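Superoxide dismutase (PDB 4F2N) catalyses the dismutation of superoxide to oxygen and hydrogen peroxide at an iron centre. Local coordinates at residues B[190-195]-B[203-208]. Residues are numbered along the deposited sequence; the frame is centred on the assembly and turned at random.
With FE2 (Fe (II) ion), chain N.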
# COMPACT_ATOMS: atom_id res chain seq x y z
N ALA B 190 10.06 10.63 -1.64
CA ALA B 190 10.45 9.21 -1.61
C ALA B 190 9.17 8.42 -1.70
O ALA B 190 8.22 8.64 -0.93
CB ALA B 190 11.19 8.88 -0.32
N ASP B 191 9.12 7.51 -2.67
CA ASP B 191 7.98 6.58 -2.80
C ASP B 191 8.10 5.54 -1.68
O ASP B 191 9.16 4.90 -1.55
CB ASP B 191 8.12 5.87 -4.16
CG ASP B 191 6.90 5.05 -4.54
OD1 ASP B 191 5.93 4.97 -3.75
OD2 ASP B 191 6.89 4.50 -5.69
N VAL B 192 7.07 5.40 -0.84
CA VAL B 192 7.09 4.32 0.14
C VAL B 192 5.93 3.33 -0.04
O VAL B 192 5.59 2.57 0.87
CB VAL B 192 7.21 4.80 1.61
CG1 VAL B 192 8.54 5.51 1.84
CG2 VAL B 192 6.09 5.76 1.91
N TRP B 193 5.34 3.30 -1.24
CA TRP B 193 4.63 2.07 -1.65
C TRP B 193 5.60 0.94 -1.54
O TRP B 193 6.79 1.12 -1.88
CB TRP B 193 4.16 2.19 -3.09
CG TRP B 193 2.90 3.03 -3.28
CD1 TRP B 193 2.74 4.39 -3.01
CD2 TRP B 193 1.67 2.60 -3.90
NE1 TRP B 193 1.46 4.81 -3.37
CE2 TRP B 193 0.77 3.77 -3.91
CE3 TRP B 193 1.20 1.36 -4.41
CZ2 TRP B 193 -0.54 3.69 -4.42
CZ3 TRP B 193 -0.11 1.30 -4.92
CH2 TRP B 193 -0.96 2.44 -4.93
N GLU B 194 5.12 -0.24 -1.13
CA GLU B 194 6.03 -1.36 -0.90
C GLU B 194 6.74 -1.79 -2.17
O GLU B 194 7.89 -2.25 -2.12
CB GLU B 194 5.31 -2.56 -0.26
CG GLU B 194 4.86 -2.28 1.17
CD GLU B 194 4.13 -3.46 1.82
OE1 GLU B 194 3.13 -3.96 1.23
OE2 GLU B 194 4.54 -3.84 2.96
N HIS B 195 6.08 -1.62 -3.31
CA HIS B 195 6.74 -1.93 -4.59
C HIS B 195 7.96 -1.09 -4.87
O HIS B 195 8.78 -1.49 -5.71
CB HIS B 195 5.74 -1.87 -5.79
CG HIS B 195 5.32 -0.48 -6.17
ND1 HIS B 195 4.01 -0.07 -6.14
CD2 HIS B 195 6.07 0.63 -6.63
CE1 HIS B 195 3.93 1.23 -6.55
NE2 HIS B 195 5.19 1.66 -6.83
N ASN B 203 10.99 -6.39 3.29
CA ASN B 203 10.28 -5.65 4.33
C ASN B 203 11.08 -4.49 4.91
O ASN B 203 10.56 -3.76 5.73
CB ASN B 203 9.93 -6.59 5.50
CG ASN B 203 11.16 -7.17 6.15
OD1 ASN B 203 11.84 -7.95 5.54
ND2 ASN B 203 11.47 -6.76 7.37
N ARG B 204 12.35 -4.35 4.52
CA ARG B 204 13.24 -3.43 5.21
C ARG B 204 13.11 -1.98 4.71
O ARG B 204 14.06 -1.40 4.17
CB ARG B 204 14.70 -3.95 5.11
CG ARG B 204 14.82 -5.38 5.67
CD ARG B 204 16.25 -5.92 5.67
NE ARG B 204 16.95 -5.78 4.39
CZ ARG B 204 16.86 -6.65 3.38
NH1 ARG B 204 16.08 -7.73 3.49
NH2 ARG B 204 17.57 -6.46 2.27
N ARG B 205 11.92 -1.38 4.93
CA ARG B 205 11.66 -0.02 4.46
C ARG B 205 12.63 0.99 5.08
O ARG B 205 13.06 1.93 4.42
CB ARG B 205 10.20 0.39 4.74
CG ARG B 205 9.84 1.74 4.13
CD ARG B 205 8.54 2.32 4.62
NE ARG B 205 7.36 1.63 4.09
CZ ARG B 205 6.09 2.04 4.29
NH1 ARG B 205 5.83 3.16 4.96
NH2 ARG B 205 5.06 1.36 3.75
N ALA B 206 12.98 0.79 6.36
CA ALA B 206 13.89 1.71 7.06
C ALA B 206 15.26 1.76 6.40
O ALA B 206 15.85 2.84 6.22
CB ALA B 206 14.02 1.33 8.54
N ASP B 207 15.78 0.60 6.05
CA ASP B 207 17.07 0.52 5.36
C ASP B 207 17.02 1.18 3.97
O ASP B 207 17.96 1.84 3.56
CB ASP B 207 17.47 -0.93 5.20
CG ASP B 207 17.81 -1.57 6.52
OD1 ASP B 207 17.98 -0.85 7.53
OD2 ASP B 207 17.94 -2.81 6.55
N TYR B 208 15.92 0.94 3.25
CA TYR B 208 15.71 1.58 1.95
C TYR B 208 15.81 3.11 2.05
O TYR B 208 16.58 3.73 1.33
CB TYR B 208 14.35 1.15 1.38
CG TYR B 208 13.67 2.11 0.39
CD1 TYR B 208 14.24 2.37 -0.88
CD2 TYR B 208 12.44 2.69 0.70
CE1 TYR B 208 13.61 3.24 -1.79
CE2 TYR B 208 11.80 3.53 -0.19
CZ TYR B 208 12.36 3.79 -1.44
OH TYR B 208 11.71 4.62 -2.35
FE FE2 N . 5.79 3.64 -7.02
O HOH W 1 3.95 4.36 -5.92
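Tyr208 reaches from helix 205-212 to the backbone of the iron ligand Asp191. Its hydroxyl donates a hydrogen bond to Asp191 O, with OH and O 2.7 Å apart. The donor lies in the carbonyl plane, at a C=O...OH angle of 146°. The carbonyl sits at the edge of the Tyr208 ring. Tyr208 CG is anti to the backbone N (chi1 154°), which extends the ring toward the strand end.

The apolar part is small. Val192 CG1 comes to the edge of the same ring, 4.3 Å from Tyr208 CE2.

Val192 also packs against the Arg205 guanidinium through CB and CG2, and the two side chains cross at about a right angle. Val192 O lies over one face of that guanidinium, 3.2 Å from Arg205 NH2, but the angle is too poor for a hydrogen bond. The Arg205 N-H groups bond elsewhere: NH1 to Asn151 O and Gly148 O, NH2 to Gly153 O, NE to Tyr197 OH. These bonds fix the rotation of the flat group.

On the metal side, the iron is bound by Asp191 OD2 (1.9 Å) and by His195 NE2 (2.1 Å). A water, His58 and His108 complete the five ligands. Asp191 OD1 accepts from Trp193 N (3.1 Å) in an Asx turn; the N-H comes from above the carboxylate plane. Glu194 OE2 is hydrogen-bonded to His195 ND1 of the second subunit and OE1 to its His195 N, at the dimer interface.

Tyr208 is thus a second-shell residue behind Asp191, while Arg205 packs on the segment between the two ligands. This Asp-X-Trp-Glu-His metal-binding segment is a signature of iron/manganese superoxide dismutases, in the C-terminal domain.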